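PDB 4NV1: formyltransferase from Francisella tularensis subsp. tularensis, which belongs to the formyltransferase family, joining an N-terminal domain built on a mixed beta-sheet to a smaller C-terminal dimerization domain. Local coordinates for residues A[105-110]-A[148-153]; A[193-198]-A[213-218]. All blocks are in the same frame, centred on the assembly; numbering follows the deposited sequence.

Contact 1 of 2, residues A[105-110]-A[148-153]; sequences FPQVFS and FDVYAK. With 0FX (dTDP-4-amino-4,6-dideoxyglucose), chain I.
Gln107 and Tyr151 mark the nearest approach of the N-terminal parts of helices 106-113 and 147-170, with their CA atoms 6.4 Å apart and no hydrogen bond between the two segments. The apolar part of the contact is small: Gln107 CB rests on Val150 CG1 at 3.7 Å. Farther out, the glutamine amide passes Tyr151 CB, its plane turned 53° from the phenol ring. With CG between the backbone N and the carbonyl carbon (chi1 83°) and a second bend at chi2, the Gln107 chain carries NE2 to the ligand, dTDP-4-amino-4,6-dideoxyglucose. Gln107 NE2 donates to O3 of the ligand's deoxyribose at 2.9 Å, almost perfectly straight at 178°, and also bonds Ser147 OG, so two oxygens fix the amide. The two helix starts thus form part of the pocket of this formyltransferase. Phe105, in the N-cap position of its helix, lays one ring face against the deoxyribose, with ligand C2 3.4 Å above the plane toward the rim; Tyr191 meets the same ring edge-to-face. Tyr151 presents a face to ligand C4, again off-centre, while its OH gives a weak hydrogen bond to phosphate oxygen O4P (3.0 Å), which lies in plane at the ring's edge.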
loop_
_atom_site.group_PDB
_atom_site.type_symbol
_atom_site.label_atom_id
_atom_site.label_comp_id
_atom_site.label_asym_id
_atom_site.label_seq_id
_atom_site.Cartn_x
_atom_site.Cartn_y
_atom_site.Cartn_z
ATOM N N PHE A 105 -4.072 -17.943 11.619
ATOM C CA PHE A 105 -4.390 -16.600 11.175
ATOM C C PHE A 105 -5.855 -16.465 10.805
ATOM O O PHE A 105 -6.174 -16.145 9.665
ATOM C CB PHE A 105 -3.525 -16.235 10.001
ATOM C CG PHE A 105 -2.042 -16.229 10.316
ATOM C CD1 PHE A 105 -1.128 -16.488 9.317
ATOM C CD2 PHE A 105 -1.553 -15.984 11.597
ATOM C CE1 PHE A 105 0.229 -16.530 9.580
ATOM C CE2 PHE A 105 -0.183 -16.001 11.866
ATOM C CZ PHE A 105 0.708 -16.251 10.843
ATOM N N PRO A 106 -6.714 -16.699 11.787
ATOM C CA PRO A 106 -8.185 -16.645 11.698
ATOM C C PRO A 106 -8.657 -15.396 11.038
ATOM O O PRO A 106 -9.484 -15.484 10.120
ATOM C CB PRO A 106 -8.660 -16.744 13.142
ATOM C CG PRO A 106 -7.425 -16.552 13.995
ATOM C CD PRO A 106 -6.247 -16.928 13.173
ATOM N N GLN A 107 -8.102 -14.245 11.418
ATOM C CA GLN A 107 -8.556 -13.003 10.811
ATOM C C GLN A 107 -8.240 -12.903 9.299
ATOM O O GLN A 107 -9.052 -12.397 8.517
ATOM C CB GLN A 107 -8.173 -11.725 11.585
ATOM C CG GLN A 107 -6.766 -11.187 11.320
ATOM C CD GLN A 107 -5.727 -12.082 11.869
ATOM O OE1 GLN A 107 -6.036 -13.024 12.611
ATOM N NE2 GLN A 107 -4.456 -11.774 11.590
ATOM N N VAL A 108 -7.114 -13.463 8.868
ATOM C CA VAL A 108 -6.819 -13.474 7.451
ATOM C C VAL A 108 -7.903 -14.241 6.720
ATOM O O VAL A 108 -8.530 -13.724 5.786
ATOM C CB VAL A 108 -5.456 -14.066 7.135
ATOM C CG1 VAL A 108 -5.262 -14.118 5.637
ATOM C CG2 VAL A 108 -4.336 -13.267 7.786
ATOM N N PHE A 109 -8.134 -15.462 7.144
ATOM C CA PHE A 109 -9.175 -16.308 6.538
ATOM C C PHE A 109 -10.552 -15.649 6.632
ATOM O O PHE A 109 -11.321 -15.792 5.719
ATOM C CB PHE A 109 -9.164 -17.728 7.158
ATOM C CG PHE A 109 -8.045 -18.556 6.650
ATOM C CD1 PHE A 109 -6.827 -18.546 7.278
ATOM C CD2 PHE A 109 -8.201 -19.284 5.492
ATOM C CE1 PHE A 109 -5.773 -19.250 6.740
ATOM C CE2 PHE A 109 -7.155 -19.949 4.935
ATOM C CZ PHE A 109 -5.948 -19.980 5.605
ATOM N N SER A 110 -10.857 -14.883 7.668
ATOM C CA SER A 110 -12.175 -14.283 7.779
ATOM C C SER A 110 -12.332 -13.172 6.766
ATOM O O SER A 110 -13.409 -13.004 6.165
ATOM C CB SER A 110 -12.561 -13.817 9.208
ATOM O OG SER A 110 -12.960 -14.843 10.119
ATOM N N PHE A 148 -3.915 -6.432 9.939
ATOM C CA PHE A 148 -3.323 -5.872 11.138
ATOM C C PHE A 148 -4.399 -5.153 11.916
ATOM O O PHE A 148 -4.445 -5.277 13.133
ATOM C CB PHE A 148 -2.110 -4.949 10.923
ATOM C CG PHE A 148 -1.744 -4.169 12.154
ATOM C CD1 PHE A 148 -0.647 -4.510 12.926
ATOM C CD2 PHE A 148 -2.511 -3.088 12.556
ATOM C CE1 PHE A 148 -0.309 -3.803 14.070
ATOM C CE2 PHE A 148 -2.185 -2.367 13.710
ATOM C CZ PHE A 148 -1.079 -2.731 14.460
ATOM N N ASP A 149 -5.314 -4.463 11.258
ATOM C CA ASP A 149 -6.304 -3.741 12.010
ATOM C C ASP A 149 -7.303 -4.674 12.694
ATOM O O ASP A 149 -7.872 -4.282 13.725
ATOM C CB ASP A 149 -7.106 -2.753 11.148
ATOM C CG ASP A 149 -6.217 -1.908 10.189
ATOM O OD1 ASP A 149 -5.221 -1.343 10.692
ATOM O OD2 ASP A 149 -6.508 -1.820 8.975
ATOM N N VAL A 150 -7.644 -5.774 12.011
ATOM C CA VAL A 150 -8.611 -6.716 12.545
ATOM C C VAL A 150 -7.958 -7.499 13.667
ATOM O O VAL A 150 -8.581 -7.664 14.695
ATOM C CB VAL A 150 -9.151 -7.701 11.475
ATOM C CG1 VAL A 150 -10.121 -8.682 12.160
ATOM C CG2 VAL A 150 -9.853 -6.883 10.393
ATOM N N TYR A 151 -6.686 -7.890 13.538
ATOM C CA TYR A 151 -5.988 -8.564 14.592
ATOM C C TYR A 151 -5.967 -7.661 15.804
ATOM O O TYR A 151 -6.106 -8.139 16.959
ATOM C CB TYR A 151 -4.564 -8.868 14.170
ATOM C CG TYR A 151 -3.606 -9.480 15.188
ATOM C CD1 TYR A 151 -3.514 -10.864 15.331
ATOM C CD2 TYR A 151 -2.701 -8.698 15.896
ATOM C CE1 TYR A 151 -2.607 -11.454 16.194
ATOM C CE2 TYR A 151 -1.759 -9.280 16.754
ATOM C CZ TYR A 151 -1.737 -10.667 16.912
ATOM O OH TYR A 151 -0.836 -11.311 17.742
ATOM N N ALA A 152 -5.722 -6.374 15.604
ATOM C CA ALA A 152 -5.644 -5.485 16.768
ATOM C C ALA A 152 -6.995 -5.248 17.459
ATOM O O ALA A 152 -6.986 -5.058 18.663
ATOM C CB ALA A 152 -5.032 -4.137 16.435
ATOM N N LYS A 153 -8.110 -5.231 16.725
ATOM C CA LYS A 153 -9.437 -5.237 17.359
ATOM C C LYS A 153 -9.657 -6.511 18.135
ATOM O O LYS A 153 -10.281 -6.445 19.184
ATOM C CB LYS A 153 -10.618 -5.113 16.366
ATOM C CG LYS A 153 -11.058 -3.680 16.170
ATOM C CD LYS A 153 -11.338 -3.315 14.716
ATOM C CE LYS A 153 -12.343 -4.243 14.121
ATOM N NZ LYS A 153 -13.289 -3.485 13.277
HETATM O O4P 0FX I . -0.395 -14.278 17.548
HETATM P P2 0FX I . 1.066 -14.060 18.021
HETATM O O3P 0FX I . 1.597 -12.914 18.855
HETATM O O1G 0FX I . 1.899 -15.414 18.000
HETATM C C1G 0FX I . 1.632 -16.451 18.915
HETATM C C2G 0FX I . 2.598 -17.507 18.400
HETATM O O2G 0FX I . 3.866 -16.939 18.054
HETATM C C3G 0FX I . 2.048 -18.217 17.178
HETATM O O3G 0FX I . 2.997 -19.287 16.981
HETATM C C4G 0FX I . 0.606 -18.668 17.481
HETATM N N4A 0FX I . 0.020 -19.451 16.402
HETATM C C5G 0FX I . -0.323 -17.498 17.828
HETATM C C6G 0FX I . -1.725 -17.980 18.181
HETATM O O5G 0FX I . 0.250 -16.828 18.953
HETATM O OPP 0FX I . 2.118 -13.463 16.982
HETATM P P 0FX I . 2.465 -13.713 15.459
HETATM O O1P 0FX I . 3.229 -14.982 15.142
HETATM O O2P 0FX I . 2.938 -12.271 15.315
HETATM O O5 0FX I . 1.123 -13.634 14.566
HETATM C C5 0FX I . 0.317 -12.456 14.694
HETATM C C4 0FX I . -0.298 -12.045 13.368
HETATM O O4 0FX I . 0.703 -11.475 12.544
HETATM C C3 0FX I . -0.896 -13.144 12.543
HETATM O O3 0FX I . -2.302 -13.313 12.778
HETATM C C2 0FX I . -0.787 -12.604 11.115
HETATM C C1 0FX I . 0.484 -11.758 11.180
HETATM N N11 0FX I . 1.578 -12.463 10.505
HETATM C C61 0FX I . 2.391 -13.274 11.215
HETATM C C51 0FX I . 3.409 -13.953 10.579
HETATM C C5A 0FX I . 4.357 -14.928 11.247
HETATM C C21 0FX I . 1.761 -12.280 9.182
HETATM O O21 0FX I . 0.995 -11.440 8.456
HETATM N N31 0FX I . 2.764 -12.865 8.520
HETATM C C41 0FX I . 3.561 -13.683 9.241
HETATM O O41 0FX I . 4.551 -14.355 8.664
#

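Contact 2 of 2, residues A[193-198]-A[213-218]; sequences NMCEID and RAMTHP. With 0FX (dTDP-4-amino-4,6-dideoxyglucose), chain I.
Where helix 205-214 ends in the C-terminal dimerization region, Met215 reaches across to Cys195 of segment 193-198. The CA atoms of these two residues are 7.8 Å apart, and no hydrogen bond joins the segments, so side chains must bridge the distance. Most of that bridging is done by the terminal methyl of Met215. Its chain is bent: CG is anti to the carbonyl carbon (chi1 -61°), and further bends at chi2 (-62°) and chi3 (-82°) turn CE against the backbone of the other segment. There Met215 CE closes on Cys195 SG at 3.4 Å and lies 3.6 Å from Cys195 CA, a snug sulfur-methyl packing. The same methyl, Met215 CE, sits 3.9 Å from Met194 O. The two thioethers meet more loosely, Met194 CE standing 4.4 Å from Met215 SD. Backbone hydrogen bonds between Tyr224 and both Cys195 and Ile197 tie the first segment to strand 223-226, and Ile197 packs on Ile209 of the second subunit. Met215 is the first residue to leave helical geometry, and the chain running on from it enters the ligand pocket. His217 lays a face of its imidazole against the deoxyribose of dTDP-4-amino-4,6-dideoxyglucose, with ligand C1 3.5 Å above the ring centre; His217 CB also approaches base oxygen O21 at 3.3 Å. The imidazole's rotation is fixed by a bond between ND1 and Ser147 OG and by edge-to-face contacts with Tyr151 and Phe148. A second-shell link runs through Met215 O, which is hydrogen-bonded to Asn222 ND2, an amide that also bonds the ligand.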
loop_
_atom_site.group_PDB
_atom_site.type_symbol
_atom_site.label_atom_id
_atom_site.label_comp_id
_atom_site.label_asym_id
_atom_site.label_seq_id
_atom_site.Cartn_x
_atom_site.Cartn_y
_atom_site.Cartn_z
ATOM N N ASN A 193 -0.221 -21.925 1.000
ATOM C CA ASN A 193 -0.767 -22.003 -0.339
ATOM C C ASN A 193 -1.486 -20.762 -0.871
ATOM O O ASN A 193 -1.825 -20.730 -2.033
ATOM C CB ASN A 193 -1.749 -23.187 -0.404
ATOM C CG ASN A 193 -1.059 -24.537 -0.214
ATOM O OD1 ASN A 193 0.098 -24.739 -0.603
ATOM N ND2 ASN A 193 -1.770 -25.468 0.408
ATOM N N MET A 194 -1.824 -19.800 -0.027
ATOM C CA MET A 194 -2.540 -18.606 -0.466
ATOM C C MET A 194 -1.556 -17.475 -0.726
ATOM O O MET A 194 -1.938 -16.425 -1.246
ATOM C CB MET A 194 -3.452 -18.065 0.639
ATOM C CG MET A 194 -4.494 -18.995 1.180
ATOM S SD MET A 194 -5.830 -18.011 1.881
ATOM C CE MET A 194 -4.982 -17.368 3.310
ATOM N N CYS A 195 -0.310 -17.663 -0.297
ATOM C CA CYS A 195 0.688 -16.609 -0.334
ATOM C C CYS A 195 1.155 -16.262 -1.747
ATOM O O CYS A 195 1.397 -15.080 -2.034
ATOM C CB CYS A 195 1.854 -16.977 0.569
ATOM S SG CYS A 195 1.390 -16.760 2.302
ATOM N N GLU A 196 1.277 -17.288 -2.590
ATOM C CA GLU A 196 1.599 -17.119 -3.979
ATOM C C GLU A 196 0.375 -16.720 -4.784
ATOM O O GLU A 196 -0.579 -17.480 -4.910
ATOM C CB GLU A 196 2.109 -18.393 -4.607
ATOM C CG GLU A 196 2.604 -18.123 -6.022
ATOM C CD GLU A 196 3.803 -18.990 -6.365
ATOM O OE1 GLU A 196 4.816 -18.468 -6.866
ATOM O OE2 GLU A 196 3.752 -20.195 -6.067
ATOM N N ILE A 197 0.430 -15.511 -5.328
ATOM C CA ILE A 197 -0.651 -14.983 -6.130
ATOM C C ILE A 197 -0.612 -15.721 -7.453
ATOM O O ILE A 197 0.468 -15.944 -8.059
ATOM C CB ILE A 197 -0.481 -13.477 -6.351
ATOM C CG1 ILE A 197 -0.753 -12.714 -5.057
ATOM C CG2 ILE A 197 -1.339 -12.957 -7.489
ATOM C CD1 ILE A 197 -0.600 -11.213 -5.238
ATOM N N ASP A 198 -1.809 -16.064 -7.914
ATOM C CA ASP A 198 -1.917 -16.638 -9.259
ATOM C C ASP A 198 -2.411 -15.581 -10.274
ATOM O O ASP A 198 -3.572 -15.254 -10.368
ATOM C CB ASP A 198 -2.790 -17.888 -9.191
ATOM C CG ASP A 198 -3.241 -18.345 -10.547
ATOM O OD1 ASP A 198 -2.586 -17.941 -11.539
ATOM O OD2 ASP A 198 -4.283 -19.054 -10.581
ATOM N N ARG A 213 -5.871 -7.079 1.163
ATOM C CA ARG A 213 -5.952 -6.625 2.525
ATOM C C ARG A 213 -5.838 -7.708 3.598
ATOM O O ARG A 213 -5.213 -7.471 4.668
ATOM C CB ARG A 213 -7.101 -5.645 2.756
ATOM C CG ARG A 213 -8.483 -6.295 2.894
ATOM C CD ARG A 213 -9.562 -5.287 2.624
ATOM N NE ARG A 213 -10.926 -5.809 2.581
ATOM C CZ ARG A 213 -11.802 -5.685 3.576
ATOM N NH1 ARG A 213 -11.438 -5.189 4.726
ATOM N NH2 ARG A 213 -13.059 -6.121 3.444
ATOM N N ALA A 214 -6.335 -8.906 3.307
ATOM C CA ALA A 214 -6.219 -10.009 4.270
ATOM C C ALA A 214 -4.744 -10.408 4.439
ATOM O O ALA A 214 -4.328 -10.883 5.475
ATOM C CB ALA A 214 -6.987 -11.240 3.809
ATOM N N MET A 215 -3.943 -10.223 3.388
ATOM C CA MET A 215 -2.522 -10.542 3.410
ATOM C C MET A 215 -1.561 -9.421 3.804
ATOM O O MET A 215 -0.341 -9.649 3.805
ATOM C CB MET A 215 -2.104 -11.075 2.032
ATOM C CG MET A 215 -2.784 -12.341 1.554
ATOM S SD MET A 215 -2.537 -13.818 2.542
ATOM C CE MET A 215 -0.963 -14.384 1.977
ATOM N N THR A 216 -2.116 -8.284 4.209
ATOM C CA THR A 216 -1.397 -7.112 4.620
ATOM C C THR A 216 -1.416 -6.904 6.129
ATOM O O THR A 216 -2.465 -6.680 6.768
ATOM C CB THR A 216 -1.864 -5.831 3.870
ATOM O OG1 THR A 216 -1.818 -6.037 2.439
ATOM C CG2 THR A 216 -0.985 -4.668 4.254
ATOM N N HIS A 217 -0.218 -7.050 6.696
ATOM C CA HIS A 217 -0.005 -7.046 8.129
ATOM C C HIS A 217 1.464 -6.614 8.371
ATOM O O HIS A 217 2.307 -7.501 8.513
ATOM C CB HIS A 217 -0.278 -8.436 8.684
ATOM C CG HIS A 217 -0.521 -8.463 10.167
ATOM N ND1 HIS A 217 -1.664 -8.990 10.732
ATOM C CD2 HIS A 217 0.226 -8.006 11.204
ATOM C CE1 HIS A 217 -1.619 -8.843 12.041
ATOM N NE2 HIS A 217 -0.481 -8.246 12.354
ATOM N N PRO A 218 1.731 -5.286 8.399
ATOM C CA PRO A 218 3.109 -4.872 8.654
ATOM C C PRO A 218 3.562 -5.484 9.981
ATOM O O PRO A 218 2.777 -5.610 10.913
ATOM C CB PRO A 218 3.028 -3.354 8.758
ATOM C CG PRO A 218 1.822 -2.971 8.025
ATOM C CD PRO A 218 0.844 -4.119 8.237
HETATM O O4P 0FX I . -0.395 -14.278 17.548
HETATM P P2 0FX I . 1.066 -14.060 18.021
HETATM O O3P 0FX I . 1.597 -12.914 18.855
HETATM O O1G 0FX I . 1.899 -15.414 18.000
HETATM C C1G 0FX I . 1.632 -16.451 18.915
HETATM C C2G 0FX I . 2.598 -17.507 18.400
HETATM O O2G 0FX I . 3.866 -16.939 18.054
HETATM C C3G 0FX I . 2.048 -18.217 17.178
HETATM O O3G 0FX I . 2.997 -19.287 16.981
HETATM C C4G 0FX I . 0.606 -18.668 17.481
HETATM N N4A 0FX I . 0.020 -19.451 16.402
HETATM C C5G 0FX I . -0.323 -17.498 17.828
HETATM C C6G 0FX I . -1.725 -17.980 18.181
HETATM O O5G 0FX I . 0.250 -16.828 18.953
HETATM O OPP 0FX I . 2.118 -13.463 16.982
HETATM P P 0FX I . 2.465 -13.713 15.459
HETATM O O1P 0FX I . 3.229 -14.982 15.142
HETATM O O2P 0FX I . 2.938 -12.271 15.315
HETATM O O5 0FX I . 1.123 -13.634 14.566
HETATM C C5 0FX I . 0.317 -12.456 14.694
HETATM C C4 0FX I . -0.298 -12.045 13.368
HETATM O O4 0FX I . 0.703 -11.475 12.544
HETATM C C3 0FX I . -0.896 -13.144 12.543
HETATM O O3 0FX I . -2.302 -13.313 12.778
HETATM C C2 0FX I . -0.787 -12.604 11.115
HETATM C C1 0FX I . 0.484 -11.758 11.180
HETATM N N11 0FX I . 1.578 -12.463 10.505
HETATM C C61 0FX I . 2.391 -13.274 11.215
HETATM C C51 0FX I . 3.409 -13.953 10.579
HETATM C C5A 0FX I . 4.357 -14.928 11.247
HETATM C C21 0FX I . 1.761 -12.280 9.182
HETATM O O21 0FX I . 0.995 -11.440 8.456
HETATM N N31 0FX I . 2.764 -12.865 8.520
HETATM C C41 0FX I . 3.561 -13.683 9.241
HETATM O O41 0FX I . 4.551 -14.355 8.664
#

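Overall arrangement
Both contacts are buried and similar in extent, 141 Å² for contact 1 and 126 Å² for contact 2, but contact 1 lies nearer the middle of the chain, about 10 Å from its centre against about 19 Å. Their own centres are about 12 Å apart. Direct packing joins them: Val108 CG2 meets Ala214 O at 3.3 Å, and Phe109 CZ meets Met194 CE at 3.6 Å. Contact 1 pairs two helix starts whose amide and phenol turn polar atoms to the ligand; contact 2 joins segment 193-198 to the chain just leaving helix 205-214 through thioether and thiol, and its ligand residue lies beyond that apolar patch. Ser147 OG, bonded from both contacts, links their pocket residues.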